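Local coordinates for threonine synthase (Brucella melitensis bv. 1, PDB 4F4F), which probably catalyses the pyridoxal-phosphate-dependent conversion of O-phospho-L-homoserine and water into L-threonine and phosphate, the last step of threonine biosynthesis, at residues A[205-219]-A[453-466]. Sequence-based numbering, arbitrary orientation.
Sequences LVKGMFNDLEFCDAL and NELKIVEEYVRHHS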
ATOM      1  N   LEU A 205      21.492  -5.868   0.460  1.00 20.19           N
ATOM      2  CA  LEU A 205      22.255  -4.639   0.357  1.00 19.26           C
ATOM      3  C   LEU A 205      21.543  -3.490   1.052  1.00 19.50           C
ATOM      4  O   LEU A 205      22.178  -2.641   1.681  1.00 19.97           O
ATOM      5  CB  LEU A 205      22.517  -4.280  -1.100  1.00 17.74           C
ATOM      6  CG  LEU A 205      23.406  -5.277  -1.855  1.00 18.12           C
ATOM      7  CD1 LEU A 205      23.132  -5.125  -3.345  1.00 16.92           C
ATOM      8  CD2 LEU A 205      24.882  -5.058  -1.532  1.00 17.90           C
ATOM      9  N   VAL A 206      20.228  -3.430   0.905  1.00 19.24           N
ATOM     10  CA  VAL A 206      19.471  -2.377   1.567  1.00 19.32           C
ATOM     11  C   VAL A 206      19.542  -2.523   3.083  1.00 20.64           C
ATOM     12  O   VAL A 206      19.744  -1.521   3.797  1.00 20.69           O
ATOM     13  CB  VAL A 206      18.021  -2.279   1.051  1.00 19.10           C
ATOM     14  CG1 VAL A 206      17.185  -1.353   1.949  1.00 19.33           C
ATOM     15  CG2 VAL A 206      18.007  -1.769  -0.395  1.00 17.90           C
ATOM     16  N   LYS A 207      19.372  -3.757   3.562  1.00 22.25           N
ATOM     17  CA  LYS A 207      19.440  -4.057   5.004  1.00 24.80           C
ATOM     18  C   LYS A 207      20.850  -3.713   5.497  1.00 25.41           C
ATOM     19  O   LYS A 207      21.008  -3.139   6.565  1.00 26.84           O
ATOM     20  CB  LYS A 207      19.097  -5.530   5.283  1.00 25.86           C
ATOM     21  N   GLY A 208      21.859  -4.037   4.686  1.00 25.37           N
ATOM     22  CA  GLY A 208      23.253  -3.657   4.932  1.00 25.90           C
ATOM     23  C   GLY A 208      23.428  -2.154   5.159  1.00 25.75           C
ATOM     24  O   GLY A 208      24.050  -1.738   6.149  1.00 26.63           O
ATOM     25  N   MET A 209      22.875  -1.342   4.264  1.00 23.87           N
ATOM     26  CA  MET A 209      22.994   0.108   4.387  1.00 24.39           C
ATOM     27  C   MET A 209      22.305   0.583   5.654  1.00 26.08           C
ATOM     28  O   MET A 209      22.849   1.430   6.366  1.00 26.97           O
ATOM     29  CB  MET A 209      22.393   0.827   3.169  1.00 22.99           C
ATOM     30  CG  MET A 209      23.277   0.720   1.919  1.00 22.36           C
ATOM     31  SD  MET A 209      22.676   1.605   0.457  1.00 21.43           S
ATOM     32  CE  MET A 209      21.574   0.377  -0.223  1.00 20.75           C
ATOM     33  N   PHE A 210      21.119   0.041   5.939  1.00 26.90           N
ATOM     34  CA  PHE A 210      20.392   0.460   7.146  1.00 29.05           C
ATOM     35  C   PHE A 210      21.059   0.051   8.452  1.00 32.00           C
ATOM     36  O   PHE A 210      20.884   0.729   9.457  1.00 33.24           O
ATOM     37  CB  PHE A 210      18.915   0.069   7.104  1.00 29.15           C
ATOM     38  CG  PHE A 210      18.096   1.031   6.309  1.00 28.00           C
ATOM     39  CD1 PHE A 210      17.730   2.251   6.851  1.00 29.16           C
ATOM     40  CD2 PHE A 210      17.766   0.761   5.012  1.00 26.54           C
ATOM     41  CE1 PHE A 210      17.008   3.168   6.101  1.00 28.01           C
ATOM     42  CE2 PHE A 210      17.045   1.667   4.250  1.00 26.51           C
ATOM     43  CZ  PHE A 210      16.665   2.875   4.794  1.00 26.68           C
ATOM     44  N   ASN A 211      21.848  -1.020   8.419  1.00 33.63           N
ATOM     45  CA  ASN A 211      22.645  -1.449   9.566  1.00 36.28           C
ATOM     46  C   ASN A 211      23.911  -0.639   9.766  1.00 35.98           C
ATOM     47  O   ASN A 211      24.530  -0.708  10.811  1.00 36.25           O
ATOM     48  CB  ASN A 211      23.037  -2.913   9.412  1.00 38.55           C
ATOM     49  CG  ASN A 211      21.853  -3.839   9.540  1.00 40.86           C
ATOM     50  OD1 ASN A 211      20.865  -3.512  10.192  1.00 43.65           O
ATOM     51  ND2 ASN A 211      21.943  -5.002   8.909  1.00 43.03           N
ATOM     52  N   ASP A 212      24.338   0.069   8.735  1.00 33.49           N
ATOM     53  CA  ASP A 212      25.529   0.876   8.816  1.00 34.18           C
ATOM     54  C   ASP A 212      25.080   2.244   9.336  1.00 34.25           C
ATOM     55  O   ASP A 212      24.608   3.109   8.578  1.00 31.70           O
ATOM     56  CB  ASP A 212      26.195   0.956   7.448  1.00 32.73           C
ATOM     57  CG  ASP A 212      27.494   1.690   7.480  1.00 34.01           C
ATOM     58  OD1 ASP A 212      27.769   2.400   8.477  1.00 36.81           O
ATOM     59  OD2 ASP A 212      28.209   1.602   6.482  1.00 33.95           O
ATOM     60  N   LEU A 213      25.206   2.428  10.647  1.00 36.08           N
ATOM     61  CA  LEU A 213      24.619   3.591  11.297  1.00 37.05           C
ATOM     62  C   LEU A 213      25.316   4.902  10.915  1.00 37.21           C
ATOM     63  O   LEU A 213      24.638   5.917  10.725  1.00 35.53           O
ATOM     64  CB  LEU A 213      24.527   3.379  12.808  1.00 40.02           C
ATOM     65  CG  LEU A 213      23.612   2.209  13.199  1.00 40.35           C
ATOM     66  CD1 LEU A 213      23.490   2.129  14.710  1.00 42.82           C
ATOM     67  CD2 LEU A 213      22.233   2.334  12.547  1.00 38.71           C
ATOM     68  N   GLU A 214      26.633   4.870  10.739  1.00 38.25           N
ATOM     69  CA  GLU A 214      27.376   6.052  10.276  1.00 40.17           C
ATOM     70  C   GLU A 214      26.894   6.487   8.883  1.00 36.28           C
ATOM     71  O   GLU A 214      26.682   7.682   8.601  1.00 34.89           O
ATOM     72  CB  GLU A 214      28.885   5.747  10.253  1.00 44.69           C
ATOM     73  CG  GLU A 214      29.802   6.902   9.815  1.00 48.50           C
ATOM     74  CD  GLU A 214      30.023   7.000   8.292  1.00 49.24           C
ATOM     75  OE1 GLU A 214      30.001   5.964   7.577  1.00 51.17           O
ATOM     76  OE2 GLU A 214      30.217   8.134   7.794  1.00 52.53           O
ATOM     77  N   PHE A 215      26.737   5.500   8.015  1.00 33.03           N
ATOM     78  CA  PHE A 215      26.268   5.735   6.653  1.00 30.67           C
ATOM     79  C   PHE A 215      24.867   6.345   6.654  1.00 29.23           C
ATOM     80  O   PHE A 215      24.629   7.340   5.983  1.00 28.91           O
ATOM     81  CB  PHE A 215      26.291   4.428   5.865  1.00 28.68           C
ATOM     82  CG  PHE A 215      25.811   4.565   4.456  1.00 26.11           C
ATOM     83  CD1 PHE A 215      26.646   5.076   3.474  1.00 25.87           C
ATOM     84  CD2 PHE A 215      24.536   4.185   4.112  1.00 24.47           C
ATOM     85  CE1 PHE A 215      26.206   5.217   2.174  1.00 24.02           C
ATOM     86  CE2 PHE A 215      24.090   4.307   2.798  1.00 22.61           C
ATOM     87  CZ  PHE A 215      24.918   4.836   1.837  1.00 22.66           C
ATOM     88  N   CYS A 216      23.954   5.760   7.416  1.00 30.18           N
ATOM     89  CA  CYS A 216      22.576   6.285   7.541  1.00 31.12           C
ATOM     90  C   CYS A 216      22.540   7.713   8.004  1.00 31.23           C
ATOM     91  O   CYS A 216      21.720   8.494   7.536  1.00 28.53           O
ATOM     92  CB  CYS A 216      21.751   5.499   8.560  1.00 32.85           C
ATOM     93  SG  CYS A 216      21.373   3.826   8.053  1.00 36.77           S
ATOM     94  N   ASP A 217      23.423   8.021   8.956  1.00 33.64           N
ATOM     95  CA  ASP A 217      23.489   9.340   9.581  1.00 35.74           C
ATOM     96  C   ASP A 217      23.970  10.343   8.556  1.00 34.42           C
ATOM     97  O   ASP A 217      23.354  11.382   8.356  1.00 32.95           O
ATOM     98  CB  ASP A 217      24.488   9.325  10.753  1.00 40.72           C
ATOM     99  CG  ASP A 217      23.813   9.252  12.117  1.00 44.93           C
ATOM    100  OD1 ASP A 217      22.711   9.812  12.281  1.00 45.90           O
ATOM    101  OD2 ASP A 217      24.416   8.660  13.046  1.00 51.25           O
ATOM    102  N   ALA A 218      25.089  10.013   7.907  1.00 33.77           N
ATOM    103  CA  ALA A 218      25.719  10.920   6.941  1.00 33.98           C
ATOM    104  C   ALA A 218      24.795  11.224   5.751  1.00 31.68           C
ATOM    105  O   ALA A 218      24.800  12.333   5.225  1.00 31.77           O
ATOM    106  CB  ALA A 218      27.052  10.354   6.464  1.00 34.10           C
ATOM    107  N   LEU A 219      23.994  10.241   5.349  1.00 29.85           N
ATOM    108  CA  LEU A 219      23.196  10.361   4.127  1.00 28.71           C
ATOM    109  C   LEU A 219      21.732  10.625   4.448  1.00 26.74           C
ATOM    110  O   LEU A 219      20.954  10.746   3.529  1.00 25.78           O
ATOM    111  CB  LEU A 219      23.303   9.091   3.254  1.00 27.72           C
ATOM    112  CG  LEU A 219      24.427   9.006   2.197  1.00 29.24           C
ATOM    113  CD1 LEU A 219      24.212  10.038   1.094  1.00 29.77           C
ATOM    114  CD2 LEU A 219      25.816   9.188   2.794  1.00 30.30           C
ATOM    115  N   ASN A 453      27.119  -6.701  -6.814  1.00 17.67           N
ATOM    116  CA  ASN A 453      26.393  -6.962  -5.573  1.00 18.28           C
ATOM    117  C   ASN A 453      27.372  -6.886  -4.379  1.00 19.70           C
ATOM    118  O   ASN A 453      27.843  -7.896  -3.888  1.00 20.13           O
ATOM    119  CB  ASN A 453      25.731  -8.337  -5.696  1.00 18.68           C
ATOM    120  CG  ASN A 453      25.115  -8.837  -4.405  1.00 19.47           C
ATOM    121  OD1 ASN A 453      24.742  -8.050  -3.515  1.00 19.18           O
ATOM    122  ND2 ASN A 453      24.970 -10.164  -4.311  1.00 20.22           N
ATOM    123  N   GLU A 454      27.748  -5.670  -4.010  1.00 20.31           N
ATOM    124  CA  GLU A 454      28.739  -5.431  -2.934  1.00 22.24           C
ATOM    125  C   GLU A 454      28.311  -4.170  -2.204  1.00 21.68           C
ATOM    126  O   GLU A 454      28.069  -3.128  -2.843  1.00 20.46           O
ATOM    127  CB  GLU A 454      30.162  -5.257  -3.481  1.00 24.19           C
ATOM    128  CG  GLU A 454      30.634  -6.461  -4.303  1.00 25.97           C
ATOM    129  CD  GLU A 454      32.008  -6.320  -4.955  1.00 27.86           C
ATOM    130  OE1 GLU A 454      32.914  -5.690  -4.357  1.00 30.23           O
ATOM    131  OE2 GLU A 454      32.183  -6.891  -6.066  1.00 28.26           O
ATOM    132  N   LEU A 455      28.255  -4.256  -0.881  1.00 22.19           N
ATOM    133  CA  LEU A 455      27.766  -3.149  -0.073  1.00 22.20           C
ATOM    134  C   LEU A 455      28.550  -1.847  -0.268  1.00 22.15           C
ATOM    135  O   LEU A 455      27.926  -0.804  -0.407  1.00 21.15           O
ATOM    136  CB  LEU A 455      27.701  -3.524   1.419  1.00 23.30           C
ATOM    137  CG  LEU A 455      27.225  -2.415   2.364  1.00 23.24           C
ATOM    138  CD1 LEU A 455      25.860  -1.887   1.939  1.00 22.34           C
ATOM    139  CD2 LEU A 455      27.196  -2.944   3.795  1.00 25.10           C
ATOM    140  N   LYS A 456      29.886  -1.918  -0.291  1.00 22.91           N
ATOM    141  CA  LYS A 456      30.739  -0.722  -0.480  1.00 23.50           C
ATOM    142  C   LYS A 456      30.552  -0.036  -1.849  1.00 22.50           C
ATOM    143  O   LYS A 456      30.625   1.193  -1.955  1.00 21.99           O
ATOM    144  CB  LYS A 456      32.250  -1.069  -0.295  1.00 25.23           C
ATOM    145  N   ILE A 457      30.360  -0.821  -2.908  1.00 21.91           N
ATOM    146  CA  ILE A 457      30.117  -0.248  -4.238  1.00 21.32           C
ATOM    147  C   ILE A 457      28.798   0.569  -4.224  1.00 20.12           C
ATOM    148  O   ILE A 457      28.768   1.713  -4.675  1.00 19.99           O
ATOM    149  CB  ILE A 457      30.088  -1.346  -5.340  1.00 21.57           C
ATOM    150  CG1 ILE A 457      31.495  -1.952  -5.528  1.00 22.84           C
ATOM    151  CG2 ILE A 457      29.527  -0.784  -6.650  1.00 21.12           C
ATOM    152  CD1 ILE A 457      31.572  -3.111  -6.530  1.00 23.33           C
ATOM    153  N   VAL A 458      27.730  -0.013  -3.677  1.00 18.90           N
ATOM    154  CA  VAL A 458      26.426   0.651  -3.642  1.00 17.87           C
ATOM    155  C   VAL A 458      26.513   1.893  -2.729  1.00 18.96           C
ATOM    156  O   VAL A 458      26.019   2.967  -3.093  1.00 18.14           O
ATOM    157  CB  VAL A 458      25.289  -0.310  -3.213  1.00 17.02           C
ATOM    158  CG1 VAL A 458      23.979   0.444  -3.063  1.00 16.06           C
ATOM    159  CG2 VAL A 458      25.120  -1.446  -4.222  1.00 16.11           C
ATOM    160  N   GLU A 459      27.194   1.772  -1.583  1.00 20.01           N
ATOM    161  CA  GLU A 459      27.238   2.912  -0.662  1.00 21.40           C
ATOM    162  C   GLU A 459      27.992   4.055  -1.315  1.00 22.04           C
ATOM    163  O   GLU A 459      27.597   5.205  -1.169  1.00 22.26           O
ATOM    164  CB  GLU A 459      27.906   2.562   0.672  1.00 22.90           C
ATOM    165  CG  GLU A 459      27.010   1.784   1.619  1.00 23.16           C
ATOM    166  CD  GLU A 459      27.650   1.541   2.976  1.00 25.08           C
ATOM    167  OE1 GLU A 459      28.840   1.865   3.128  1.00 27.62           O
ATOM    168  OE2 GLU A 459      26.965   1.048   3.901  1.00 25.48           O
ATOM    169  N   GLU A 460      29.082   3.743  -2.021  1.00 22.81           N
ATOM    170  CA  GLU A 460      29.877   4.782  -2.713  1.00 23.93           C
ATOM    171  C   GLU A 460      29.024   5.492  -3.781  1.00 23.07           C
ATOM    172  O   GLU A 460      29.090   6.713  -3.946  1.00 23.46           O
ATOM    173  CB  GLU A 460      31.191   4.212  -3.335  1.00 24.20           C
ATOM    174  N   TYR A 461      28.237   4.728  -4.520  1.00 22.27           N
ATOM    175  CA  TYR A 461      27.365   5.340  -5.536  1.00 22.55           C
ATOM    176  C   TYR A 461      26.381   6.280  -4.852  1.00 22.58           C
ATOM    177  O   TYR A 461      26.215   7.429  -5.261  1.00 23.72           O
ATOM    178  CB  TYR A 461      26.632   4.291  -6.422  1.00 21.82           C
ATOM    179  CG  TYR A 461      25.783   4.958  -7.480  1.00 21.94           C
ATOM    180  CD1 TYR A 461      24.546   5.509  -7.143  1.00 21.89           C
ATOM    181  CD2 TYR A 461      26.225   5.093  -8.812  1.00 23.30           C
ATOM    182  CE1 TYR A 461      23.780   6.188  -8.077  1.00 22.24           C
ATOM    183  CE2 TYR A 461      25.434   5.749  -9.762  1.00 23.38           C
ATOM    184  CZ  TYR A 461      24.223   6.298  -9.386  1.00 22.93           C
ATOM    185  OH  TYR A 461      23.397   6.973 -10.279  1.00 24.65           O
ATOM    186  N   VAL A 462      25.768   5.818  -3.776  1.00 21.92           N
ATOM    187  CA  VAL A 462      24.783   6.642  -3.090  1.00 22.59           C
ATOM    188  C   VAL A 462      25.424   7.909  -2.505  1.00 25.14           C
ATOM    189  O   VAL A 462      24.888   8.999  -2.653  1.00 24.70           O
ATOM    190  CB  VAL A 462      24.060   5.848  -1.977  1.00 21.84           C
ATOM    191  CG1 VAL A 462      23.296   6.794  -1.052  1.00 22.71           C
ATOM    192  CG2 VAL A 462      23.139   4.799  -2.583  1.00 20.50           C
ATOM    193  N   ARG A 463      26.583   7.736  -1.862  1.00 27.23           N
ATOM    194  CA  ARG A 463      27.333   8.834  -1.264  1.00 30.81           C
ATOM    195  C   ARG A 463      27.680   9.875  -2.324  1.00 31.85           C
ATOM    196  O   ARG A 463      27.496  11.065  -2.106  1.00 32.56           O
ATOM    197  CB  ARG A 463      28.578   8.258  -0.578  1.00 34.11           C
ATOM    198  CG  ARG A 463      29.488   9.237   0.139  1.00 39.07           C
ATOM    199  CD  ARG A 463      30.682   8.497   0.773  1.00 42.65           C
ATOM    200  NE  ARG A 463      30.332   8.005   2.111  1.00 45.78           N
ATOM    201  CZ  ARG A 463      30.294   6.731   2.512  1.00 45.57           C
ATOM    202  NH1 ARG A 463      30.629   5.733   1.711  1.00 46.65           N
ATOM    203  NH2 ARG A 463      29.929   6.467   3.769  1.00 48.19           N
ATOM    204  N   HIS A 464      28.139   9.425  -3.491  1.00 31.20           N
ATOM    205  CA  HIS A 464      28.513  10.332  -4.580  1.00 33.31           C
ATOM    206  C   HIS A 464      27.354  11.106  -5.177  1.00 31.96           C
ATOM    207  O   HIS A 464      27.515  12.272  -5.536  1.00 32.97           O
ATOM    208  CB  HIS A 464      29.273   9.588  -5.683  1.00 35.10           C
ATOM    209  CG  HIS A 464      29.796  10.496  -6.766  1.00 39.91           C
ATOM    210  ND1 HIS A 464      29.147  10.675  -7.939  1.00 42.53           N
ATOM    211  CD2 HIS A 464      30.914  11.336  -6.800  1.00 44.94           C
ATOM    212  CE1 HIS A 464      29.833  11.567  -8.701  1.00 44.66           C
ATOM    213  NE2 HIS A 464      30.910  11.968  -8.002  1.00 47.13           N
ATOM    214  N   HIS A 465      26.171  10.499  -5.241  1.00 28.29           N
ATOM    215  CA  HIS A 465      25.062  11.081  -5.981  1.00 28.08           C
ATOM    216  C   HIS A 465      24.004  11.771  -5.126  1.00 28.09           C
ATOM    217  O   HIS A 465      23.335  12.689  -5.609  1.00 29.33           O
ATOM    218  CB  HIS A 465      24.435  10.013  -6.876  1.00 26.69           C
ATOM    219  CG  HIS A 465      25.304   9.629  -8.041  1.00 27.06           C
ATOM    220  ND1 HIS A 465      25.316  10.331  -9.194  1.00 28.89           N
ATOM    221  CD2 HIS A 465      26.234   8.601  -8.196  1.00 26.74           C
ATOM    222  CE1 HIS A 465      26.198   9.773 -10.057  1.00 29.03           C
ATOM    223  NE2 HIS A 465      26.764   8.719  -9.446  1.00 27.97           N
ATOM    224  N   SER A 466      23.835  11.361  -3.869  1.00 26.64           N
ATOM    225  CA  SER A 466      22.873  12.033  -2.985  1.00 27.19           C
ATOM    226  C   SER A 466      23.279  13.483  -2.697  1.00 29.53           C
ATOM    227  O   SER A 466      24.451  13.769  -2.510  1.00 30.26           O
ATOM    228  CB  SER A 466      22.708  11.306  -1.646  1.00 25.97           C
ATOM    229  OG  SER A 466      21.650  11.932  -0.909  1.00 25.77           O
TER
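Phe215 and Glu459 illustrate how an acidic side chain can serve helix packing through its carbon stem. Glu459 CG lies over one ring face, 3.7 Å from the ring centroid in a CH-pi contact, and the carboxylate continues across the same ring, the two planes only 6° apart. Phe215 CG stands anti to the backbone N (chi1 179°), which carries the ring across to Glu459 CB and CG. Near the ring plane, Arg463 NH2 meets the edge at CD1 (3.6 Å).

Apolar packing extends along helix 455-465 in either direction. Met209 bends at chi3, bringing CE within 3.7 Å of Val458 CG1, while its CG touches Leu455 CD1. Leu205 lays its methyls against the polar helix start, CD1 3.3 Å from Asn453 OD1 and CD2 near Leu455 N. At the other end, Leu219 CD1 lies 3.4 Å from Ser466 CB, tighter than usual, and Ser466 OG is hydrogen-bonded to Thr140 OG1. In this fold type II PLP enzyme, the helices cover a five-stranded parallel sheet, away from the cofactor: Met209 and Val462 reach strand 139-144, Leu205 and Val458 reach Ile195. Edge strand 449-452, beside 190-196, leads into helix 455-465, which crosses helix 205-211 at -68° but runs nearly parallel to helix 213-219.

Charged groups are less simply matched. Asp212 OD1 N-caps helix 213-219 by accepting from Phe215 N, yet its OD2 sits 2.9 Å from Glu459 OE2; carboxylates so close would probably repel unless one took up a proton, which may raise the pKa of one. Glu214 OE1 and Arg463 NH2 form a long salt bridge of 3.8 Å.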